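Local atomic coordinates of prolyl-tRNA synthetase (Naegleria fowleri, PDB entry 6UYH), a protein that probably attaches proline to tRNA(Pro) after activating it with ATP, as a class II aminoacyl-tRNA synthetase. Residues W25-I30 with L36-V41; E152-H155 with I160-R163; I252-E255 with T261-A264. One frame throughout, in Å; residues are numbered along the deposited sequence.

In the fold
The three contacts lie in series along the chain, each with a buried and a more exposed part. Interaction 2 belongs to the nucleotide pocket: two loop segments between strands 140-149 and 164-174 meet through charged and polar groups, and buried Glu152 and Arg161 also hold the ATP analogue. Interaction 1, centred about 14 Å from the centre of interaction 2, joins helix 22-32 to strand 36-38 by the buried apolar pair Ile30 and Leu36, with a hydroxyl pair toward its exposed side. The centre of interaction 3 is about 35 Å from that of the chain; this beta hairpin is held mainly by backbone bonds, with Ile252, Phe254 and Ala264 buried, and its strand 261-272 runs back toward the nucleotide pocket.

Interaction 1: residues W25-I30 with L36-V41; sequences WYSQVI and LDYYDV. With EDO (1,2-ethanediol), chain L.
Ile30 and Leu36 form the close-packed part of a contact in which a short connection leads from helix 22-32 into strand 36-38, which pairs antiparallel with strand 45-47; the short axes of helix and strand stand at 117°. The two aliphatic side chains lie side by side and point the same way, with Ile30 CD1 3.9 Å from Leu36 CD2. Branched, wholly apolar chains suit this buried place, where Ile280 packs on Ile30 and Phe159 on Leu36. Beside them the backbone closes the connection: Leu36 N gives a hydrogen bond of 3.0 Å to Ile30 O, bent to 137° at the hydrogen.

The other side of the contact is looser. Tyr38 is exposed, yet its long side chain crosses that of Ile30 at about a right angle and carries its hydroxyl to the helix. Ser27, small and polar, meets it there, its OG set anti to the backbone N (chi1 178°). Farther along, Tyr39 N donates a hydrogen bond to O1 of a 1,2-ethanediol, probably from the crystallisation liquor. Back at the helix, Ser27 OG and Tyr38 OH share a hydrogen bond of 2.8 Å, with Ile30 CD1 4.0 Å from the same Tyr38 OH.

Interaction 2: residues E152-H155 with I160-R163; sequences EFKH and IRSR. With ANP (phosphoaminophosphonic acid-adenylate ester), chain C; EDO (1,2-ethanediol), chain P.
Glu152 and Arg161 meet in a salt bridge beside the ATP analogue, and each also grips the nucleotide. Arg161 NH1 lies 3.0 Å from Glu152 OE1, approaching from above the carboxylate plane, with the two flat groups turned 47° apart. The same NH1 gives a nearly straight bond to ANP O2G (3.1 Å, 174°), while Arg161 NH2 makes a weak one to O3G. The other carboxylate oxygen, Glu152 OE2, accepts from the adenine amino group N6 of ANP at 3.0 Å. Ser162 adds backbone bonds to the base: N donates to ANP N1 at 3.2 Å and O accepts from N6.

Around this shell, Lys154 crosses Arg161 obliquely and sets its CD over one face of the guanidinium, 3.7 Å from Arg161 NE. A long aliphatic stem suits that place, while NZ hydrogen-bonds O2 of a 1,2-ethanediol, probably from the crystallisation liquor. Arg161 bends at its third torsion (-60°), which turns the guanidinium toward the gamma-phosphate, and the C-terminal carboxylate of Tyr513 also holds NH2. Arg163 links back, its NH2 donating to Glu152 O at 3.2 Å.

This loop between antiparallel strands 140-149 and 164-174 is consistent with motif 2 of class II synthetases: the contacts to N6 and N1 fit recognition of adenine, and Arg161 probably offsets negative charge on the gamma-phosphate.

Interaction 3: residues I252-E255 with T261-A264; sequences IQFE and TQFA
Phe254 and Gln262 are the hydrogen-bonded pair of an antiparallel beta hairpin made by strand 253-255 and the start of strand 261-272. Phe254 N donates to Gln262 O at 2.9 Å, and Gln262 N returns a bond of the same kind to Phe254 O. One step farther from the turn, Ala264 N reaches Ile252 O at 3.0 Å and 172°, extending the ladder. The non-hydrogen-bonded pairs, Gln253 with Phe263 and Glu255 with Thr261, lie between and beyond these bonds; Gln253 CA comes within 3.2 Å of Gln262 O in a CA-H...O contact.

The side chains sort onto two faces. On that of Phe254 and Gln262, the phenylalanine takes chi1 67°, its CG between backbone N and carbonyl carbon, which swings the ring across to its partner strand. A flat, apolar ring suits this buried site, where Leu138 and Lys175 also pack on it. Gln262 passes obliquely, its OE1 3.4 Å from Phe254 CZ.

At the end away from the turn, Ile252 CG2 touches Ala264 CB at 4.0 Å; the isoleucine also packs this end of the hairpin against Tyr125, Tyr128 and Ala129 of helix 121-131. On the opposite face Gln253 and Phe263 run side by side, amide and ring planes 23° apart, with the methylene Gln253 CG 3.6 Å from Phe263 CE1.

Interaction 1: residues W25-I30 with L36-V41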
loop_
_atom_site.group_PDB
_atom_site.type_symbol
_atom_site.label_atom_id
_atom_site.label_comp_id
_atom_site.label_asym_id
_atom_site.label_seq_id
_atom_site.Cartn_x
_atom_site.Cartn_y
_atom_site.Cartn_z
ATOM N N TRP A 25 -2.560 8.482 -29.407
ATOM C CA TRP A 25 -1.993 9.567 -28.603
ATOM C C TRP A 25 -1.828 9.145 -27.147
ATOM O O TRP A 25 -0.772 9.350 -26.535
ATOM C CB TRP A 25 -2.883 10.818 -28.687
ATOM C CG TRP A 25 -2.478 11.886 -27.698
ATOM C CD1 TRP A 25 -1.536 12.866 -27.886
ATOM C CD2 TRP A 25 -2.981 12.067 -26.366
ATOM N NE1 TRP A 25 -1.432 13.648 -26.759
ATOM C CE2 TRP A 25 -2.304 13.178 -25.811
ATOM C CE3 TRP A 25 -3.954 11.410 -25.594
ATOM C CZ2 TRP A 25 -2.549 13.633 -24.516
ATOM C CZ3 TRP A 25 -4.199 11.865 -24.299
ATOM C CH2 TRP A 25 -3.499 12.969 -23.774
ATOM N N TYR A 26 -2.881 8.555 -26.574
ATOM C CA TYR A 26 -2.861 8.160 -25.172
ATOM C C TYR A 26 -1.780 7.127 -24.912
ATOM O O TYR A 26 -1.020 7.230 -23.938
ATOM C CB TYR A 26 -4.235 7.593 -24.805
ATOM C CG TYR A 26 -4.489 7.260 -23.358
ATOM C CD1 TYR A 26 -4.375 8.227 -22.369
ATOM C CD2 TYR A 26 -4.904 5.981 -22.987
ATOM C CE1 TYR A 26 -4.646 7.932 -21.049
ATOM C CE2 TYR A 26 -5.192 5.672 -21.656
ATOM C CZ TYR A 26 -5.062 6.652 -20.697
ATOM O OH TYR A 26 -5.354 6.365 -19.382
ATOM N N SER A 27 -1.681 6.133 -25.791
ATOM C CA SER A 27 -0.640 5.128 -25.640
ATOM C C SER A 27 0.745 5.763 -25.669
ATOM O O SER A 27 1.596 5.445 -24.829
ATOM C CB SER A 27 -0.779 4.075 -26.734
ATOM O OG SER A 27 0.253 3.116 -26.626
ATOM N N GLN A 28 0.977 6.683 -26.607
ATOM C CA GLN A 28 2.291 7.309 -26.706
ATOM C C GLN A 28 2.585 8.173 -25.487
ATOM O O GLN A 28 3.710 8.164 -24.976
ATOM C CB GLN A 28 2.395 8.122 -27.997
ATOM C CG GLN A 28 2.439 7.248 -29.247
ATOM C CD GLN A 28 2.963 7.987 -30.463
ATOM O OE1 GLN A 28 3.782 8.900 -30.344
ATOM N NE2 GLN A 28 2.480 7.605 -31.641
ATOM N N VAL A 29 1.581 8.896 -24.980
ATOM C CA VAL A 29 1.827 9.789 -23.848
ATOM C C VAL A 29 2.113 8.993 -22.573
ATOM O O VAL A 29 3.024 9.337 -21.810
ATOM C CB VAL A 29 0.649 10.767 -23.661
ATOM C CG1 VAL A 29 0.771 11.510 -22.332
ATOM C CG2 VAL A 29 0.600 11.768 -24.818
ATOM N N ILE A 30 1.348 7.927 -22.305
ATOM C CA ILE A 30 1.558 7.231 -21.034
ATOM C C ILE A 30 2.872 6.443 -21.038
ATOM O O ILE A 30 3.483 6.258 -19.980
ATOM C CB ILE A 30 0.368 6.324 -20.672
ATOM C CG1 ILE A 30 0.247 5.153 -21.652
ATOM C CG2 ILE A 30 -0.934 7.162 -20.535
ATOM C CD1 ILE A 30 -1.035 4.314 -21.476
ATOM N N LEU A 36 3.835 4.450 -17.651
ATOM C CA LEU A 36 3.219 3.135 -17.719
ATOM C C LEU A 36 3.950 2.283 -18.743
ATOM O O LEU A 36 4.501 2.794 -19.721
ATOM C CB LEU A 36 1.729 3.263 -18.080
ATOM C CG LEU A 36 0.865 2.005 -18.208
ATOM C CD1 LEU A 36 -0.579 2.319 -17.797
ATOM C CD2 LEU A 36 0.894 1.479 -19.639
ATOM N N ASP A 37 3.964 0.976 -18.511
ATOM C CA ASP A 37 4.348 0.052 -19.564
ATOM C C ASP A 37 3.302 -1.041 -19.705
ATOM O O ASP A 37 2.567 -1.347 -18.764
ATOM C CB ASP A 37 5.712 -0.575 -19.329
ATOM C CG ASP A 37 6.593 -0.483 -20.553
ATOM O OD1 ASP A 37 6.038 -0.413 -21.678
ATOM O OD2 ASP A 37 7.827 -0.464 -20.398
ATOM N N TYR A 38 3.217 -1.591 -20.914
ATOM C CA TYR A 38 2.363 -2.734 -21.189
ATOM C C TYR A 38 2.992 -4.029 -20.671
ATOM O O TYR A 38 4.188 -4.102 -20.384
ATOM C CB TYR A 38 2.096 -2.825 -22.690
ATOM C CG TYR A 38 1.343 -1.619 -23.186
ATOM C CD1 TYR A 38 0.010 -1.443 -22.861
ATOM C CD2 TYR A 38 1.972 -0.635 -23.944
ATOM C CE1 TYR A 38 -0.695 -0.342 -23.303
ATOM C CE2 TYR A 38 1.273 0.480 -24.387
ATOM C CZ TYR A 38 -0.059 0.619 -24.056
ATOM O OH TYR A 38 -0.784 1.710 -24.488
ATOM N N TYR A 39 2.170 -5.078 -20.602
ATOM C CA TYR A 39 2.529 -6.324 -19.936
ATOM C C TYR A 39 1.935 -7.485 -20.728
ATOM O O TYR A 39 1.059 -7.294 -21.572
ATOM C CB TYR A 39 2.024 -6.284 -18.486
ATOM C CG TYR A 39 2.491 -7.385 -17.580
ATOM C CD1 TYR A 39 3.843 -7.567 -17.305
ATOM C CD2 TYR A 39 1.578 -8.215 -16.962
ATOM C CE1 TYR A 39 4.269 -8.572 -16.436
ATOM C CE2 TYR A 39 1.989 -9.216 -16.091
ATOM C CZ TYR A 39 3.326 -9.391 -15.841
ATOM O OH TYR A 39 3.706 -10.392 -14.979
ATOM N N ASP A 40 2.399 -8.700 -20.448
ATOM C CA ASP A 40 1.982 -9.854 -21.240
ATOM C C ASP A 40 0.795 -10.607 -20.640
ATOM O O ASP A 40 0.483 -11.711 -21.093
ATOM C CB ASP A 40 3.166 -10.804 -21.470
ATOM C CG ASP A 40 3.698 -11.434 -20.191
ATOM O OD1 ASP A 40 3.271 -11.063 -19.081
ATOM O OD2 ASP A 40 4.581 -12.315 -20.311
ATOM N N VAL A 41 0.125 -10.035 -19.648
ATOM C CA VAL A 41 -1.193 -10.485 -19.218
ATOM C C VAL A 41 -2.158 -9.375 -19.595
ATOM O O VAL A 41 -2.010 -8.236 -19.140
ATOM C CB VAL A 41 -1.238 -10.793 -17.712
ATOM C CG1 VAL A 41 -2.655 -11.192 -17.276
ATOM C CG2 VAL A 41 -0.248 -11.893 -17.364
HETATM C C1 EDO L . -1.551 -5.398 -21.406
HETATM O O1 EDO L . -0.609 -4.474 -20.856
HETATM C C2 EDO L . -2.464 -4.663 -22.384
HETATM O O2 EDO L . -3.711 -5.354 -22.485
#

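Interaction 2: residues E152-H155 with I160-R163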
loop_
_atom_site.group_PDB
_atom_site.type_symbol
_atom_site.label_atom_id
_atom_site.label_comp_id
_atom_site.label_asym_id
_atom_site.label_seq_id
_atom_site.Cartn_x
_atom_site.Cartn_y
_atom_site.Cartn_z
ATOM N N GLU A 152 -12.795 -8.184 -16.692
ATOM C CA GLU A 152 -13.643 -7.277 -17.458
ATOM C C GLU A 152 -13.932 -7.838 -18.842
ATOM O O GLU A 152 -13.021 -8.277 -19.548
ATOM C CB GLU A 152 -12.960 -5.912 -17.592
ATOM C CG GLU A 152 -12.635 -5.217 -16.262
ATOM C CD GLU A 152 -13.823 -4.444 -15.680
ATOM O OE1 GLU A 152 -14.778 -4.110 -16.435
ATOM O OE2 GLU A 152 -13.799 -4.171 -14.459
ATOM N N PHE A 153 -15.213 -7.820 -19.224
ATOM C CA PHE A 153 -15.593 -8.188 -20.586
ATOM C C PHE A 153 -15.245 -7.083 -21.575
ATOM O O PHE A 153 -14.837 -7.359 -22.709
ATOM C CB PHE A 153 -17.084 -8.497 -20.644
ATOM C CG PHE A 153 -17.565 -8.886 -22.005
ATOM C CD1 PHE A 153 -17.121 -10.056 -22.600
ATOM C CD2 PHE A 153 -18.464 -8.085 -22.690
ATOM C CE1 PHE A 153 -17.562 -10.422 -23.860
ATOM C CE2 PHE A 153 -18.913 -8.444 -23.953
ATOM C CZ PHE A 153 -18.458 -9.614 -24.536
ATOM N N LYS A 154 -15.421 -5.828 -21.169
ATOM C CA LYS A 154 -15.110 -4.697 -22.036
ATOM C C LYS A 154 -13.611 -4.636 -22.337
ATOM O O LYS A 154 -12.782 -5.112 -21.560
ATOM C CB LYS A 154 -15.558 -3.394 -21.373
ATOM C CG LYS A 154 -17.073 -3.231 -21.267
ATOM C CD LYS A 154 -17.408 -2.031 -20.405
ATOM C CE LYS A 154 -18.901 -1.755 -20.378
ATOM N NZ LYS A 154 -19.195 -0.595 -19.492
ATOM N N HIS A 155 -13.270 -4.043 -23.482
ATOM C CA HIS A 155 -11.873 -3.801 -23.842
ATOM C C HIS A 155 -11.149 -3.030 -22.742
ATOM O O HIS A 155 -11.657 -2.032 -22.226
ATOM C CB HIS A 155 -11.822 -3.014 -25.151
ATOM C CG HIS A 155 -10.492 -3.047 -25.837
ATOM N ND1 HIS A 155 -9.478 -2.159 -25.543
ATOM C CD2 HIS A 155 -10.016 -3.849 -26.818
ATOM C CE1 HIS A 155 -8.433 -2.418 -26.308
ATOM N NE2 HIS A 155 -8.733 -3.438 -27.093
ATOM N N ILE A 160 -8.110 3.504 -16.900
ATOM C CA ILE A 160 -9.564 3.660 -16.815
ATOM C C ILE A 160 -10.248 2.334 -16.517
ATOM O O ILE A 160 -11.233 2.285 -15.762
ATOM C CB ILE A 160 -10.123 4.261 -18.117
ATOM C CG1 ILE A 160 -9.485 5.620 -18.410
ATOM C CG2 ILE A 160 -11.655 4.356 -18.031
ATOM C CD1 ILE A 160 -9.843 6.703 -17.404
ATOM N N ARG A 161 -9.792 1.253 -17.157
ATOM C CA ARG A 161 -10.466 -0.045 -17.051
ATOM C C ARG A 161 -9.402 -1.133 -17.200
ATOM O O ARG A 161 -9.088 -1.556 -18.312
ATOM C CB ARG A 161 -11.562 -0.202 -18.095
ATOM C CG ARG A 161 -12.390 -1.482 -17.876
ATOM C CD ARG A 161 -13.518 -1.640 -18.886
ATOM N NE ARG A 161 -14.444 -0.514 -18.811
ATOM C CZ ARG A 161 -15.287 -0.304 -17.803
ATOM N NH1 ARG A 161 -15.334 -1.151 -16.782
ATOM N NH2 ARG A 161 -16.083 0.760 -17.816
ATOM N N SER A 162 -8.857 -1.577 -16.070
ATOM C CA SER A 162 -7.839 -2.618 -16.085
ATOM C C SER A 162 -8.354 -3.836 -15.329
ATOM O O SER A 162 -9.262 -3.733 -14.499
ATOM C CB SER A 162 -6.504 -2.106 -15.511
ATOM O OG SER A 162 -6.620 -1.587 -14.190
ATOM N N ARG A 163 -7.807 -5.012 -15.657
ATOM C CA ARG A 163 -8.293 -6.243 -15.025
ATOM C C ARG A 163 -7.769 -6.407 -13.608
ATOM O O ARG A 163 -8.451 -7.002 -12.761
ATOM C CB ARG A 163 -7.941 -7.459 -15.882
ATOM C CG ARG A 163 -8.844 -7.551 -17.114
ATOM C CD ARG A 163 -8.575 -8.808 -17.907
ATOM N NE ARG A 163 -9.718 -9.169 -18.736
ATOM C CZ ARG A 163 -9.714 -10.184 -19.592
ATOM N NH1 ARG A 163 -8.621 -10.920 -19.733
ATOM N NH2 ARG A 163 -10.798 -10.457 -20.309
HETATM P PG ANP C . -17.843 0.649 -14.206
HETATM O O1G ANP C . -19.009 0.898 -15.041
HETATM O O2G ANP C . -17.380 -0.851 -14.435
HETATM O O3G ANP C . -16.743 1.687 -14.655
HETATM P PB ANP C . -18.373 -0.175 -11.373
HETATM O O1B ANP C . -19.743 -0.192 -10.885
HETATM O O2B ANP C . -17.967 -1.610 -11.828
HETATM N N3B ANP C . -18.149 0.888 -12.610
HETATM P PA ANP C . -17.340 0.103 -8.685
HETATM O O1A ANP C . -18.448 0.804 -8.003
HETATM O O2A ANP C . -17.378 -1.361 -8.392
HETATM O O3A ANP C . -17.390 0.282 -10.263
HETATM O "O5'" ANP C . -15.859 0.634 -8.340
HETATM C "C5'" ANP C . -15.496 1.834 -7.620
HETATM C "C4'" ANP C . -14.755 2.724 -8.583
HETATM O "O4'" ANP C . -13.613 2.021 -9.120
HETATM C "C3'" ANP C . -15.581 3.104 -9.803
HETATM O "O3'" ANP C . -16.390 4.241 -9.525
HETATM C "C2'" ANP C . -14.511 3.400 -10.855
HETATM O "O2'" ANP C . -14.129 4.768 -10.803
HETATM C "C1'" ANP C . -13.365 2.451 -10.449
HETATM N N9 ANP C . -13.249 1.273 -11.298
HETATM C C8 ANP C . -14.218 0.337 -11.555
HETATM N N7 ANP C . -13.835 -0.627 -12.355
HETATM C C5 ANP C . -12.515 -0.305 -12.647
HETATM C C6 ANP C . -11.543 -0.931 -13.447
HETATM N N6 ANP C . -11.732 -2.088 -14.087
HETATM N N1 ANP C . -10.337 -0.329 -13.550
HETATM C C2 ANP C . -10.122 0.803 -12.872
HETATM N N3 ANP C . -10.955 1.473 -12.073
HETATM C C4 ANP C . -12.144 0.865 -12.005
HETATM C C1 EDO P . -23.645 -1.091 -20.662
HETATM O O1 EDO P . -22.510 -1.737 -21.245
HETATM C C2 EDO P . -23.181 -0.308 -19.445
HETATM O O2 EDO P . -22.071 0.510 -19.828
#

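Interaction 3: residues I252-E255 with T261-A264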
loop_
_atom_site.group_PDB
_atom_site.type_symbol
_atom_site.label_atom_id
_atom_site.label_comp_id
_atom_site.label_asym_id
_atom_site.label_seq_id
_atom_site.Cartn_x
_atom_site.Cartn_y
_atom_site.Cartn_z
ATOM N N ILE A 252 -25.809 -8.247 10.826
ATOM C CA ILE A 252 -25.038 -7.217 11.521
ATOM C C ILE A 252 -26.041 -6.453 12.379
ATOM O O ILE A 252 -26.683 -5.501 11.932
ATOM C CB ILE A 252 -24.282 -6.306 10.558
ATOM C CG1 ILE A 252 -23.416 -7.128 9.594
ATOM C CG2 ILE A 252 -23.416 -5.333 11.338
ATOM C CD1 ILE A 252 -22.799 -6.303 8.457
ATOM N N GLN A 253 -26.163 -6.873 13.636
ATOM C CA GLN A 253 -27.178 -6.380 14.554
ATOM C C GLN A 253 -26.514 -5.822 15.799
ATOM O O GLN A 253 -25.391 -6.190 16.151
ATOM C CB GLN A 253 -28.149 -7.493 14.961
ATOM C CG GLN A 253 -28.926 -8.111 13.814
ATOM C CD GLN A 253 -29.638 -9.379 14.233
ATOM O OE1 GLN A 253 -29.005 -10.333 14.683
ATOM N NE2 GLN A 253 -30.960 -9.391 14.104
ATOM N N PHE A 254 -27.226 -4.939 16.483
ATOM C CA PHE A 254 -26.717 -4.390 17.726
ATOM C C PHE A 254 -27.869 -4.182 18.692
ATOM O O PHE A 254 -29.025 -4.031 18.288
ATOM C CB PHE A 254 -25.962 -3.069 17.488
ATOM C CG PHE A 254 -26.836 -1.947 17.016
ATOM C CD1 PHE A 254 -27.345 -1.024 17.914
ATOM C CD2 PHE A 254 -27.147 -1.808 15.674
ATOM C CE1 PHE A 254 -28.154 0.015 17.485
ATOM C CE2 PHE A 254 -27.958 -0.771 15.240
ATOM C CZ PHE A 254 -28.460 0.141 16.149
ATOM N N GLU A 255 -27.542 -4.206 19.980
ATOM C CA GLU A 255 -28.474 -3.782 21.016
ATOM C C GLU A 255 -28.451 -2.261 21.063
ATOM O O GLU A 255 -27.439 -1.658 21.444
ATOM C CB GLU A 255 -28.092 -4.389 22.363
ATOM N N THR A 261 -33.064 -4.890 19.528
ATOM C CA THR A 261 -32.030 -5.255 18.565
ATOM C C THR A 261 -32.382 -4.693 17.197
ATOM O O THR A 261 -33.487 -4.910 16.693
ATOM C CB THR A 261 -31.864 -6.770 18.467
ATOM O OG1 THR A 261 -33.086 -7.350 17.992
ATOM C CG2 THR A 261 -31.515 -7.361 19.826
ATOM N N GLN A 262 -31.429 -3.991 16.593
ATOM C CA GLN A 262 -31.630 -3.324 15.317
ATOM C C GLN A 262 -30.505 -3.696 14.368
ATOM O O GLN A 262 -29.402 -4.052 14.797
ATOM C CB GLN A 262 -31.685 -1.800 15.485
ATOM C CG GLN A 262 -32.696 -1.333 16.526
ATOM C CD GLN A 262 -32.624 0.162 16.786
ATOM O OE1 GLN A 262 -31.731 0.853 16.285
ATOM N NE2 GLN A 262 -33.570 0.671 17.571
ATOM N N PHE A 263 -30.803 -3.616 13.072
ATOM C CA PHE A 263 -29.801 -3.820 12.037
ATOM C C PHE A 263 -29.017 -2.533 11.813
ATOM O O PHE A 263 -29.591 -1.439 11.789
ATOM C CB PHE A 263 -30.462 -4.252 10.728
ATOM C CG PHE A 263 -31.046 -5.628 10.767
ATOM C CD1 PHE A 263 -30.224 -6.740 10.737
ATOM C CD2 PHE A 263 -32.421 -5.810 10.805
ATOM C CE1 PHE A 263 -30.754 -8.011 10.759
ATOM C CE2 PHE A 263 -32.964 -7.080 10.830
ATOM C CZ PHE A 263 -32.136 -8.184 10.806
ATOM N N ALA A 264 -27.700 -2.666 11.654
ATOM C CA ALA A 264 -26.868 -1.501 11.397
ATOM C C ALA A 264 -27.172 -0.914 10.023
ATOM O O ALA A 264 -27.561 -1.621 9.090
ATOM C CB ALA A 264 -25.380 -1.866 11.479
#